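Local coordinates for protein probable FAD-dependent oxidoreductase PA4991 (Pseudomonas aeruginosa PAO1, PDB 5EZ7) that binds one FAD per subunit and probably works as an FAD-dependent oxidoreductase on a substrate that is still unknown, at residues Q225-H230 against R317-Q322; L229-V234 against D274-D279; D329-A334 against P351-R356. One frame throughout, in Å; residues are numbered along the deposited sequence.

Contact 1. Residues Q225-H230 against R317-Q322; sequences QRRPLH and RAEPAQ. With FAD (flavin-adenine dinucleotide), chain B.
Gln225 and Glu319 face each other as a hydrogen-bonded antiparallel pair, with Gln225 N giving to Glu319 O at 2.8 Å and Glu319 N returning a bond to Gln225 O. They meet again through their side chains. Gln225 CG sits between the backbone N and carbonyl carbon (chi1 63°), and from there the extended chain lets NE2 hydrogen-bond Glu319 OE1 at 3.0 Å, with amide and carboxylate turned 51° apart. Arg226, in a non-hydrogen-bonded pair with Ala318, sends its side chain to the other face of the sheet, where it forms a salt bridge with Glu211; its CA makes a CA-H...O contact of 3.2 Å to Arg317 O. Arg227 returns to the Gln225 face. Its NH2 forms a salt bridge with Glu319 OE2 at 2.6 Å, and its guanidinium lies flat on that of Arg317, centres 4.0 Å and planes 24° apart. The two positive charges are probably offset by Glu319 on one and Glu277, a salt-bridge partner of Arg317, on the other. Arg227 O accepts from both N and NE of Arg317, each at 3.0 Å, and the two donors come from opposite faces of the carbonyl plane. Arg317 NH1 adds a weak bond to Pro228 O. Leu229 closes the stack: its CG sits 3.5 Å above the centre of the other face of the Arg317 guanidinium, sandwiching it, while its CD1 touches methyl C7M of FAD at 3.6 Å. This antiparallel strand pair at the margin of a mixed sheet, strand 309-320 being outermost, walls the dimethylbenzene edge of the flavin pocket in this DAO-family enzyme.

Contact 2. Residues L229-V234 against D274-D279; sequences LHMVMV and DIAETD. With FAD (flavin-adenine dinucleotide), chain B.
Ala276 docks on Leu229, His230 and Met231 in a buried contact, part backbone and part apolar, where the loop after strand 267-272 leans on the neighbouring strand 224-236. One hydrogen bond fixes it: His230 N gives to Ala276 O at 2.8 Å, nearly straight (170°) and on a lone pair in the carbonyl plane. Two CA-H...O contacts flank that bond, Leu229 CA to Ala276 O at 3.4 Å and Ala276 CA to His230 O at 3.3 Å. Gln288, from helix 285-299, ties the two segments further, since its NE2 bonds both His230 O and Ile275 O. The turn that ends strand 267-272 is thus pinned to strand 224-236 just ahead of Glu277, the N-cap residue of helix 278-282. On the flavin side, Met231 starts out away from the loop, but bends at chi2 (-61°) and chi3 (-73°) fold it back, so that SD lies 3.7 Å from Ala276 CB and 3.6 Å from methyl C7M of FAD. The thioether thus lies between Ala276 and that flavin methyl. Leu229 CD2 is also near the alanine methyl, 4.1 Å from Ala276 CB. The Glu277 side chain doubles back as well, bringing OE2 within 3.7 Å of Leu229 CD2, and that same oxygen holds Arg317 in a salt bridge. The His230 ring heads away from Ala276, its two nitrogens bonded to Gly280 O and Thr312 OG1.

Contact 3. Residues D329-A334 against P351-R356; sequences DNAFLA and PDFADR
Asp352 OD2 is held by two donors. Ala331 N donates to it at 3.0 Å (156°) on the anti lone pair, the one turned away from the other carboxylate oxygen, and Arg356 NE, one helical turn further on, forms a salt bridge to it at 2.9 Å, though as a hydrogen bond this one is weak. With its CG anti to the backbone N (chi1 -175°), the aspartate points across to the backbone of residues 329-334. The Arg356 guanidinium then folds over Ala331, whose carbonyl O lies 3.5 Å above its plane, near the rim. Its NH2 goes on to Asn330 OD1 at 3.1 Å, a weak bond between side chains that cross at about a right angle. Residues 329-331 lead into strand 332-336, the outermost strand of the six-stranded FAD-domain sheet; strand 339-343 comes back antiparallel to it, and the chain then passes the FAD-binding residues Leu347 and Ala348 to enter helix 350-364. The segments run in nearly the same direction, 25° apart, because this edge strand is antiparallel to strand 339-343; helix 350-364 lies along the Rossmann-type sheet. Ala331, Leu333 and Phe353 make the apolar contacts between them. Ala331 CB sits 3.7 Å from Phe353 CB. The Phe353 ring turns its edge to Phe332 O, with CE1 3.8 Å away, while Leu333 CD1 meets the same CE1 obliquely at 4.1 Å. The other branch of Leu333, CD2, rests on the helix backbone at Arg356 C, 3.6 Å off. Phe353 also touches Ala18, in the helix that follows the glycine-rich FAD-binding turn, and so packs between strand 332-336 and helix 17-28.

Overall arrangement
Contacts 1 and 2 both use strand 224-236, share Leu229 and His230 and reach the methyl-bearing edge of the flavin; the salt bridge from Arg317 to Glu277 joins them directly. Contact 1 is partly open to solvent and relies on charged and amide side chains added to regular strand pairing, whereas contact 2 is buried, with a single direct hydrogen bond and apolar groups of Ala276, Leu229 and Met231 around it. Contact 3, also buried, belongs to the six-stranded FAD-domain sheet and joins strand to helix, its polar bonds at one end and its apolar packing at the other. It abuts contact 1 where Pro320 packs on Phe332, but stays about 13 Å from contact 2 at the nearest atoms.

Contact 1. Residues Q225-H230 against R317-Q322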
loop_
_atom_site.group_PDB
_atom_site.type_symbol
_atom_site.label_atom_id
_atom_site.label_comp_id
_atom_site.label_asym_id
_atom_site.label_seq_id
_atom_site.Cartn_x
_atom_site.Cartn_y
_atom_site.Cartn_z
ATOM N N GLN A 225 12.454 -0.734 -10.696
ATOM C CA GLN A 225 13.420 0.069 -9.928
ATOM C C GLN A 225 13.032 0.041 -8.452
ATOM O O GLN A 225 11.902 -0.255 -8.104
ATOM C CB GLN A 225 13.544 1.528 -10.429
ATOM C CG GLN A 225 12.247 2.356 -10.314
ATOM C CD GLN A 225 12.405 3.828 -10.700
ATOM O OE1 GLN A 225 13.454 4.231 -11.090
ATOM N NE2 GLN A 225 11.359 4.624 -10.552
ATOM N N ARG A 226 13.996 0.360 -7.605
ATOM C CA ARG A 226 13.855 0.372 -6.150
ATOM C C ARG A 226 14.270 1.762 -5.676
ATOM O O ARG A 226 15.371 2.175 -5.931
ATOM C CB ARG A 226 14.760 -0.699 -5.541
ATOM C CG ARG A 226 14.247 -2.136 -5.660
ATOM C CD ARG A 226 15.144 -3.119 -4.915
ATOM N NE ARG A 226 15.320 -4.327 -5.697
ATOM C CZ ARG A 226 14.869 -5.542 -5.402
ATOM N NH1 ARG A 226 14.233 -5.782 -4.276
ATOM N NH2 ARG A 226 15.073 -6.544 -6.259
ATOM N N ARG A 227 13.371 2.508 -5.058
ATOM C CA ARG A 227 13.712 3.846 -4.605
ATOM C C ARG A 227 13.584 3.851 -3.112
ATOM O O ARG A 227 12.471 3.845 -2.585
ATOM C CB ARG A 227 12.819 4.883 -5.221
ATOM C CG ARG A 227 13.149 5.082 -6.688
ATOM C CD ARG A 227 11.979 5.728 -7.411
ATOM N NE ARG A 227 11.759 7.084 -6.918
ATOM C CZ ARG A 227 10.607 7.610 -6.493
ATOM N NH1 ARG A 227 10.590 8.875 -6.064
ATOM N NH2 ARG A 227 9.482 6.928 -6.495
ATOM N N PRO A 228 14.730 3.830 -2.418
ATOM C CA PRO A 228 14.645 3.679 -0.969
ATOM C C PRO A 228 14.059 4.926 -0.246
ATOM O O PRO A 228 14.050 6.030 -0.784
ATOM C CB PRO A 228 16.096 3.396 -0.585
ATOM C CG PRO A 228 16.882 4.195 -1.588
ATOM C CD PRO A 228 16.107 4.127 -2.868
ATOM N N LEU A 229 13.503 4.687 0.928
ATOM C CA LEU A 229 13.088 5.733 1.871
ATOM C C LEU A 229 13.759 5.452 3.215
ATOM O O LEU A 229 14.014 4.294 3.541
ATOM C CB LEU A 229 11.564 5.713 2.040
ATOM C CG LEU A 229 10.771 6.355 0.895
ATOM C CD1 LEU A 229 9.320 6.016 1.049
ATOM C CD2 LEU A 229 10.908 7.870 0.842
ATOM N N HIS A 230 14.049 6.502 3.989
ATOM C CA HIS A 230 14.473 6.400 5.424
ATOM C C HIS A 230 13.455 7.102 6.326
ATOM O O HIS A 230 13.603 8.285 6.661
ATOM C CB HIS A 230 15.839 7.043 5.629
ATOM C CG HIS A 230 16.550 6.604 6.875
ATOM N ND1 HIS A 230 17.822 7.031 7.177
ATOM C CD2 HIS A 230 16.202 5.748 7.861
ATOM C CE1 HIS A 230 18.232 6.456 8.292
ATOM N NE2 HIS A 230 17.269 5.666 8.725
ATOM N N ARG A 317 10.776 1.449 -2.218
ATOM C CA ARG A 317 9.568 1.483 -3.045
ATOM C C ARG A 317 9.867 0.656 -4.278
ATOM O O ARG A 317 10.919 0.816 -4.868
ATOM C CB ARG A 317 9.194 2.907 -3.423
ATOM C CG ARG A 317 8.683 3.715 -2.244
ATOM C CD ARG A 317 8.745 5.201 -2.537
ATOM N NE ARG A 317 10.122 5.651 -2.530
ATOM C CZ ARG A 317 10.522 6.928 -2.587
ATOM N NH1 ARG A 317 11.831 7.216 -2.595
ATOM N NH2 ARG A 317 9.625 7.919 -2.637
ATOM N N ALA A 318 8.924 -0.205 -4.661
ATOM C CA ALA A 318 9.019 -1.077 -5.819
ATOM C C ALA A 318 8.132 -0.530 -6.921
ATOM O O ALA A 318 6.924 -0.473 -6.772
ATOM C CB ALA A 318 8.603 -2.481 -5.451
ATOM N N GLU A 319 8.758 -0.111 -8.016
ATOM C CA GLU A 319 8.078 0.580 -9.103
ATOM C C GLU A 319 8.534 0.079 -10.482
ATOM O O GLU A 319 9.652 -0.465 -10.615
ATOM C CB GLU A 319 8.381 2.086 -9.036
ATOM C CG GLU A 319 7.823 2.753 -7.810
ATOM C CD GLU A 319 8.326 4.154 -7.636
ATOM O OE1 GLU A 319 9.096 4.592 -8.510
ATOM O OE2 GLU A 319 7.973 4.823 -6.622
ATOM N N PRO A 320 7.701 0.311 -11.507
ATOM C CA PRO A 320 8.203 0.103 -12.855
ATOM C C PRO A 320 9.391 1.012 -13.154
ATOM O O PRO A 320 9.418 2.187 -12.731
ATOM C CB PRO A 320 7.018 0.478 -13.734
ATOM C CG PRO A 320 6.238 1.454 -12.918
ATOM C CD PRO A 320 6.371 0.947 -11.510
ATOM N N ALA A 321 10.386 0.453 -13.837
ATOM C CA ALA A 321 11.517 1.274 -14.295
ATOM C C ALA A 321 10.999 2.309 -15.270
ATOM O O ALA A 321 10.034 2.046 -16.011
ATOM C CB ALA A 321 12.570 0.412 -14.978
ATOM N N GLN A 322 11.662 3.456 -15.307
ATOM C CA GLN A 322 11.362 4.501 -16.282
ATOM C C GLN A 322 11.548 4.056 -17.719
ATOM O O GLN A 322 11.066 4.722 -18.636
ATOM C CB GLN A 322 12.232 5.760 -16.070
ATOM C CG GLN A 322 12.159 6.399 -14.666
ATOM C CD GLN A 322 10.742 6.713 -14.158
ATOM O OE1 GLN A 322 9.858 7.126 -14.893
ATOM N NE2 GLN A 322 10.547 6.530 -12.886
HETATM P PA FAD B . 3.604 -4.794 -1.399
HETATM O O1A FAD B . 2.795 -4.162 -0.314
HETATM O O2A FAD B . 5.106 -4.738 -1.366
HETATM O O5B FAD B . 3.126 -6.303 -1.496
HETATM C C5B FAD B . 3.825 -7.277 -2.246
HETATM C C4B FAD B . 3.531 -8.603 -1.578
HETATM O O4B FAD B . 4.045 -9.669 -2.394
HETATM C C3B FAD B . 4.181 -8.693 -0.194
HETATM O O3B FAD B . 3.208 -8.989 0.810
HETATM C C2B FAD B . 5.200 -9.805 -0.360
HETATM O O2B FAD B . 5.421 -10.594 0.807
HETATM C C1B FAD B . 4.623 -10.617 -1.522
HETATM N N9A FAD B . 5.640 -11.369 -2.268
HETATM C C8A FAD B . 6.846 -10.918 -2.654
HETATM N N7A FAD B . 7.510 -11.886 -3.310
HETATM C C5A FAD B . 6.723 -12.967 -3.356
HETATM C C6A FAD B . 6.845 -14.326 -3.901
HETATM N N6A FAD B . 7.971 -14.668 -4.545
HETATM N N1A FAD B . 5.812 -15.172 -3.754
HETATM C C2A FAD B . 4.691 -14.801 -3.109
HETATM N N3A FAD B . 4.512 -13.574 -2.578
HETATM C C4A FAD B . 5.485 -12.635 -2.669
HETATM N N1 FAD B . 1.079 5.230 -1.128
HETATM C C2 FAD B . 0.023 6.037 -0.893
HETATM O O2 FAD B . -0.916 6.066 -1.724
HETATM N N3 FAD B . -0.060 6.811 0.204
HETATM C C4 FAD B . 0.894 6.839 1.129
HETATM O O4 FAD B . 0.790 7.556 2.144
HETATM C C4X FAD B . 2.075 5.988 0.945
HETATM N N5 FAD B . 3.075 5.976 1.846
HETATM C C5X FAD B . 4.146 5.181 1.672
HETATM C C6 FAD B . 5.148 5.187 2.635
HETATM C C7 FAD B . 6.262 4.384 2.498
HETATM C C7M FAD B . 7.321 4.394 3.559
HETATM C C8 FAD B . 6.376 3.488 1.319
HETATM C C8M FAD B . 7.566 2.574 1.117
HETATM C C9 FAD B . 5.383 3.493 0.358
HETATM C C9A FAD B . 4.258 4.307 0.477
HETATM N N10 FAD B . 3.214 4.328 -0.491
HETATM C C10 FAD B . 2.103 5.150 -0.272
HETATM C "C1'" FAD B . 3.244 3.479 -1.671
HETATM C "C2'" FAD B . 2.597 2.153 -1.312
HETATM O "O2'" FAD B . 3.044 1.676 -0.035
HETATM C "C3'" FAD B . 2.855 1.113 -2.393
HETATM O "O3'" FAD B . 2.636 1.723 -3.681
HETATM C "C4'" FAD B . 1.921 -0.084 -2.232
HETATM O "O4'" FAD B . 1.728 -0.424 -0.859
HETATM C "C5'" FAD B . 2.463 -1.309 -2.944
HETATM O "O5'" FAD B . 1.478 -2.350 -2.897
HETATM P P FAD B . 1.849 -3.790 -3.481
HETATM O O1P FAD B . 0.791 -4.767 -3.041
HETATM O O2P FAD B . 2.132 -3.591 -4.927
HETATM O O3P FAD B . 3.274 -4.094 -2.810
#

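Contact 2. Residues L229-V234 against D274-D279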
loop_
_atom_site.group_PDB
_atom_site.type_symbol
_atom_site.label_atom_id
_atom_site.label_comp_id
_atom_site.label_asym_id
_atom_site.label_seq_id
_atom_site.Cartn_x
_atom_site.Cartn_y
_atom_site.Cartn_z
ATOM N N LEU A 229 13.503 4.687 0.928
ATOM C CA LEU A 229 13.088 5.733 1.871
ATOM C C LEU A 229 13.759 5.452 3.215
ATOM O O LEU A 229 14.014 4.294 3.541
ATOM C CB LEU A 229 11.564 5.713 2.040
ATOM C CG LEU A 229 10.771 6.355 0.895
ATOM C CD1 LEU A 229 9.320 6.016 1.049
ATOM C CD2 LEU A 229 10.908 7.870 0.842
ATOM N N HIS A 230 14.049 6.502 3.989
ATOM C CA HIS A 230 14.473 6.400 5.424
ATOM C C HIS A 230 13.455 7.102 6.326
ATOM O O HIS A 230 13.603 8.285 6.661
ATOM C CB HIS A 230 15.839 7.043 5.629
ATOM C CG HIS A 230 16.550 6.604 6.875
ATOM N ND1 HIS A 230 17.822 7.031 7.177
ATOM C CD2 HIS A 230 16.202 5.748 7.861
ATOM C CE1 HIS A 230 18.232 6.456 8.292
ATOM N NE2 HIS A 230 17.269 5.666 8.725
ATOM N N MET A 231 12.422 6.361 6.699
ATOM C CA MET A 231 11.327 6.884 7.496
ATOM C C MET A 231 11.741 6.940 8.954
ATOM O O MET A 231 12.538 6.121 9.387
ATOM C CB MET A 231 10.108 5.963 7.385
ATOM C CG MET A 231 9.565 5.722 5.977
ATOM S SD MET A 231 8.982 7.188 5.121
ATOM C CE MET A 231 7.467 7.443 6.053
ATOM N N VAL A 232 11.165 7.887 9.714
ATOM C CA VAL A 232 11.471 8.090 11.116
ATOM C C VAL A 232 10.198 7.872 11.914
ATOM O O VAL A 232 9.129 8.256 11.492
ATOM C CB VAL A 232 12.024 9.509 11.380
ATOM C CG1 VAL A 232 12.414 9.667 12.851
ATOM C CG2 VAL A 232 13.249 9.755 10.537
ATOM N N MET A 233 10.311 7.234 13.073
ATOM C CA MET A 233 9.154 7.033 13.965
ATOM C C MET A 233 9.497 7.657 15.333
ATOM O O MET A 233 10.592 7.407 15.865
ATOM C CB MET A 233 8.845 5.543 14.156
ATOM C CG MET A 233 8.335 4.801 12.930
ATOM S SD MET A 233 8.177 2.995 13.116
ATOM C CE MET A 233 9.866 2.484 13.087
ATOM N N VAL A 234 8.571 8.455 15.887
ATOM C CA VAL A 234 8.674 8.954 17.267
ATOM C C VAL A 234 7.501 8.422 18.077
ATOM O O VAL A 234 6.352 8.574 17.667
ATOM C CB VAL A 234 8.555 10.484 17.372
ATOM C CG1 VAL A 234 9.141 10.968 18.687
ATOM C CG2 VAL A 234 9.221 11.143 16.216
ATOM N N ASP A 274 10.404 14.668 2.276
ATOM C CA ASP A 274 11.741 14.913 1.751
ATOM C C ASP A 274 12.835 14.556 2.774
ATOM O O ASP A 274 13.975 14.264 2.400
ATOM C CB ASP A 274 11.887 16.397 1.331
ATOM C CG ASP A 274 13.252 16.706 0.650
ATOM O OD1 ASP A 274 13.414 16.410 -0.556
ATOM O OD2 ASP A 274 14.163 17.250 1.335
ATOM N N ILE A 275 12.496 14.599 4.056
ATOM C CA ILE A 275 13.412 14.144 5.090
ATOM C C ILE A 275 13.720 12.627 4.952
ATOM O O ILE A 275 14.808 12.194 5.329
ATOM C CB ILE A 275 12.890 14.460 6.514
ATOM C CG1 ILE A 275 14.031 14.376 7.536
ATOM C CG2 ILE A 275 11.735 13.531 6.897
ATOM C CD1 ILE A 275 13.589 14.421 8.984
ATOM N N ALA A 276 12.772 11.848 4.425
ATOM C CA ALA A 276 12.966 10.419 4.198
ATOM C C ALA A 276 13.523 10.085 2.825
ATOM O O ALA A 276 13.765 8.936 2.590
ATOM C CB ALA A 276 11.669 9.680 4.410
ATOM N N GLU A 277 13.750 11.059 1.939
ATOM C CA GLU A 277 14.232 10.807 0.559
ATOM C C GLU A 277 15.750 10.791 0.515
ATOM O O GLU A 277 16.373 10.495 1.529
ATOM C CB GLU A 277 13.629 11.827 -0.430
ATOM C CG GLU A 277 12.141 11.601 -0.660
ATOM C CD GLU A 277 11.821 10.503 -1.673
ATOM O OE1 GLU A 277 12.748 9.875 -2.230
ATOM O OE2 GLU A 277 10.613 10.266 -1.926
ATOM N N THR A 278 16.340 11.092 -0.640
ATOM C CA THR A 278 17.769 10.922 -0.904
ATOM C C THR A 278 18.791 11.309 0.221
ATOM O O THR A 278 19.693 10.513 0.528
ATOM C CB THR A 278 18.108 11.637 -2.242
ATOM O OG1 THR A 278 17.276 11.057 -3.268
ATOM C CG2 THR A 278 19.565 11.465 -2.666
ATOM N N ASP A 279 18.676 12.495 0.821
ATOM C CA ASP A 279 19.626 12.870 1.878
ATOM C C ASP A 279 19.314 12.138 3.177
ATOM O O ASP A 279 20.225 11.738 3.868
ATOM C CB ASP A 279 19.688 14.374 2.091
ATOM C CG ASP A 279 20.123 15.106 0.849
ATOM O OD1 ASP A 279 21.156 14.729 0.238
ATOM O OD2 ASP A 279 19.411 16.057 0.470
HETATM P PA FAD B . 3.604 -4.794 -1.399
HETATM O O1A FAD B . 2.795 -4.162 -0.314
HETATM O O2A FAD B . 5.106 -4.738 -1.366
HETATM O O5B FAD B . 3.126 -6.303 -1.496
HETATM C C5B FAD B . 3.825 -7.277 -2.246
HETATM C C4B FAD B . 3.531 -8.603 -1.578
HETATM O O4B FAD B . 4.045 -9.669 -2.394
HETATM C C3B FAD B . 4.181 -8.693 -0.194
HETATM O O3B FAD B . 3.208 -8.989 0.810
HETATM C C2B FAD B . 5.200 -9.805 -0.360
HETATM O O2B FAD B . 5.421 -10.594 0.807
HETATM C C1B FAD B . 4.623 -10.617 -1.522
HETATM N N9A FAD B . 5.640 -11.369 -2.268
HETATM C C8A FAD B . 6.846 -10.918 -2.654
HETATM N N7A FAD B . 7.510 -11.886 -3.310
HETATM C C5A FAD B . 6.723 -12.967 -3.356
HETATM C C6A FAD B . 6.845 -14.326 -3.901
HETATM N N6A FAD B . 7.971 -14.668 -4.545
HETATM N N1A FAD B . 5.812 -15.172 -3.754
HETATM C C2A FAD B . 4.691 -14.801 -3.109
HETATM N N3A FAD B . 4.512 -13.574 -2.578
HETATM C C4A FAD B . 5.485 -12.635 -2.669
HETATM N N1 FAD B . 1.079 5.230 -1.128
HETATM C C2 FAD B . 0.023 6.037 -0.893
HETATM O O2 FAD B . -0.916 6.066 -1.724
HETATM N N3 FAD B . -0.060 6.811 0.204
HETATM C C4 FAD B . 0.894 6.839 1.129
HETATM O O4 FAD B . 0.790 7.556 2.144
HETATM C C4X FAD B . 2.075 5.988 0.945
HETATM N N5 FAD B . 3.075 5.976 1.846
HETATM C C5X FAD B . 4.146 5.181 1.672
HETATM C C6 FAD B . 5.148 5.187 2.635
HETATM C C7 FAD B . 6.262 4.384 2.498
HETATM C C7M FAD B . 7.321 4.394 3.559
HETATM C C8 FAD B . 6.376 3.488 1.319
HETATM C C8M FAD B . 7.566 2.574 1.117
HETATM C C9 FAD B . 5.383 3.493 0.358
HETATM C C9A FAD B . 4.258 4.307 0.477
HETATM N N10 FAD B . 3.214 4.328 -0.491
HETATM C C10 FAD B . 2.103 5.150 -0.272
HETATM C "C1'" FAD B . 3.244 3.479 -1.671
HETATM C "C2'" FAD B . 2.597 2.153 -1.312
HETATM O "O2'" FAD B . 3.044 1.676 -0.035
HETATM C "C3'" FAD B . 2.855 1.113 -2.393
HETATM O "O3'" FAD B . 2.636 1.723 -3.681
HETATM C "C4'" FAD B . 1.921 -0.084 -2.232
HETATM O "O4'" FAD B . 1.728 -0.424 -0.859
HETATM C "C5'" FAD B . 2.463 -1.309 -2.944
HETATM O "O5'" FAD B . 1.478 -2.350 -2.897
HETATM P P FAD B . 1.849 -3.790 -3.481
HETATM O O1P FAD B . 0.791 -4.767 -3.041
HETATM O O2P FAD B . 2.132 -3.591 -4.927
HETATM O O3P FAD B . 3.274 -4.094 -2.810
#

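Contact 3. Residues D329-A334 against P351-R356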
loop_
_atom_site.group_PDB
_atom_site.type_symbol
_atom_site.label_atom_id
_atom_site.label_comp_id
_atom_site.label_asym_id
_atom_site.label_seq_id
_atom_site.Cartn_x
_atom_site.Cartn_y
_atom_site.Cartn_z
ATOM N N ASP A 329 0.670 9.339 -12.993
ATOM C CA ASP A 329 -0.179 9.153 -11.759
ATOM C C ASP A 329 -1.169 7.998 -11.944
ATOM O O ASP A 329 -2.367 8.147 -11.704
ATOM C CB ASP A 329 -0.950 10.432 -11.388
ATOM C CG ASP A 329 -0.043 11.663 -11.174
ATOM O OD1 ASP A 329 1.005 11.533 -10.520
ATOM O OD2 ASP A 329 -0.407 12.780 -11.638
ATOM N N ASN A 330 -0.648 6.856 -12.403
ATOM C CA ASN A 330 -1.448 5.653 -12.763
ATOM C C ASN A 330 -0.760 4.410 -12.268
ATOM O O ASN A 330 0.467 4.396 -12.063
ATOM C CB ASN A 330 -1.628 5.499 -14.269
ATOM C CG ASN A 330 -2.382 6.648 -14.890
ATOM O OD1 ASN A 330 -3.588 6.556 -15.111
ATOM N ND2 ASN A 330 -1.678 7.744 -15.170
ATOM N N ALA A 331 -1.547 3.364 -12.059
ATOM C CA ALA A 331 -0.992 2.059 -11.821
ATOM C C ALA A 331 -0.304 1.655 -13.109
ATOM O O ALA A 331 -0.596 2.210 -14.158
ATOM C CB ALA A 331 -2.103 1.070 -11.485
ATOM N N PHE A 332 0.641 0.730 -13.012
ATOM C CA PHE A 332 1.312 0.154 -14.188
ATOM C C PHE A 332 0.956 -1.356 -14.338
ATOM O O PHE A 332 1.010 -2.141 -13.360
ATOM C CB PHE A 332 2.831 0.354 -14.064
ATOM C CG PHE A 332 3.621 -0.329 -15.144
ATOM C CD1 PHE A 332 3.973 -1.671 -15.035
ATOM C CD2 PHE A 332 3.958 0.349 -16.315
ATOM C CE1 PHE A 332 4.668 -2.283 -16.060
ATOM C CE2 PHE A 332 4.628 -0.289 -17.352
ATOM C CZ PHE A 332 4.999 -1.593 -17.215
ATOM N N LEU A 333 0.622 -1.754 -15.555
ATOM C CA LEU A 333 0.394 -3.147 -15.882
ATOM C C LEU A 333 1.002 -3.502 -17.212
ATOM O O LEU A 333 0.926 -2.727 -18.139
ATOM C CB LEU A 333 -1.095 -3.429 -15.938
ATOM C CG LEU A 333 -1.550 -4.887 -16.111
ATOM C CD1 LEU A 333 -1.058 -5.803 -15.032
ATOM C CD2 LEU A 333 -3.060 -4.907 -16.107
ATOM N N ALA A 334 1.589 -4.691 -17.283
ATOM C CA ALA A 334 2.071 -5.277 -18.508
ATOM C C ALA A 334 1.644 -6.747 -18.618
ATOM O O ALA A 334 1.273 -7.379 -17.617
ATOM C CB ALA A 334 3.566 -5.197 -18.521
ATOM N N PRO A 351 -7.015 0.593 -6.526
ATOM C CA PRO A 351 -8.216 0.370 -7.332
ATOM C C PRO A 351 -8.041 0.601 -8.865
ATOM O O PRO A 351 -8.829 0.085 -9.662
ATOM C CB PRO A 351 -9.237 1.366 -6.738
ATOM C CG PRO A 351 -8.639 1.885 -5.477
ATOM C CD PRO A 351 -7.166 1.755 -5.636
ATOM N N ASP A 352 -7.056 1.401 -9.257
ATOM C CA ASP A 352 -6.731 1.630 -10.659
ATOM C C ASP A 352 -5.987 0.404 -11.202
ATOM O O ASP A 352 -6.165 0.019 -12.360
ATOM C CB ASP A 352 -5.909 2.931 -10.834
ATOM C CG ASP A 352 -5.646 3.265 -12.296
ATOM O OD1 ASP A 352 -6.632 3.571 -13.018
ATOM O OD2 ASP A 352 -4.467 3.199 -12.748
ATOM N N PHE A 353 -5.178 -0.221 -10.359
ATOM C CA PHE A 353 -4.476 -1.463 -10.733
ATOM C C PHE A 353 -5.479 -2.566 -11.022
ATOM O O PHE A 353 -5.418 -3.164 -12.093
ATOM C CB PHE A 353 -3.462 -1.885 -9.667
ATOM C CG PHE A 353 -2.762 -3.186 -9.955
ATOM C CD1 PHE A 353 -1.703 -3.244 -10.861
ATOM C CD2 PHE A 353 -3.137 -4.353 -9.312
ATOM C CE1 PHE A 353 -1.047 -4.431 -11.127
ATOM C CE2 PHE A 353 -2.477 -5.552 -9.569
ATOM C CZ PHE A 353 -1.444 -5.591 -10.485
ATOM N N ALA A 354 -6.418 -2.786 -10.098
ATOM C CA ALA A 354 -7.572 -3.638 -10.337
ATOM C C ALA A 354 -8.330 -3.320 -11.642
ATOM O O ALA A 354 -8.558 -4.211 -12.426
ATOM C CB ALA A 354 -8.510 -3.650 -9.134
ATOM N N ASP A 355 -8.704 -2.068 -11.872
ATOM C CA ASP A 355 -9.392 -1.664 -13.147
ATOM C C ASP A 355 -8.602 -2.064 -14.380
ATOM O O ASP A 355 -9.199 -2.494 -15.356
ATOM C CB ASP A 355 -9.602 -0.150 -13.261
ATOM C CG ASP A 355 -10.556 0.416 -12.211
ATOM O OD1 ASP A 355 -11.448 -0.313 -11.725
ATOM O OD2 ASP A 355 -10.410 1.621 -11.862
ATOM N N ARG A 356 -7.272 -1.918 -14.331
ATOM C CA ARG A 356 -6.435 -2.198 -15.486
ATOM C C ARG A 356 -6.403 -3.682 -15.755
ATOM O O ARG A 356 -6.475 -4.088 -16.918
ATOM C CB ARG A 356 -5.047 -1.584 -15.376
ATOM C CG ARG A 356 -5.028 -0.135 -15.841
ATOM C CD ARG A 356 -4.080 0.732 -15.034
ATOM N NE ARG A 356 -4.129 2.142 -15.465
ATOM C CZ ARG A 356 -3.426 2.663 -16.483
ATOM N NH1 ARG A 356 -2.588 1.903 -17.194
ATOM N NH2 ARG A 356 -3.552 3.959 -16.807
#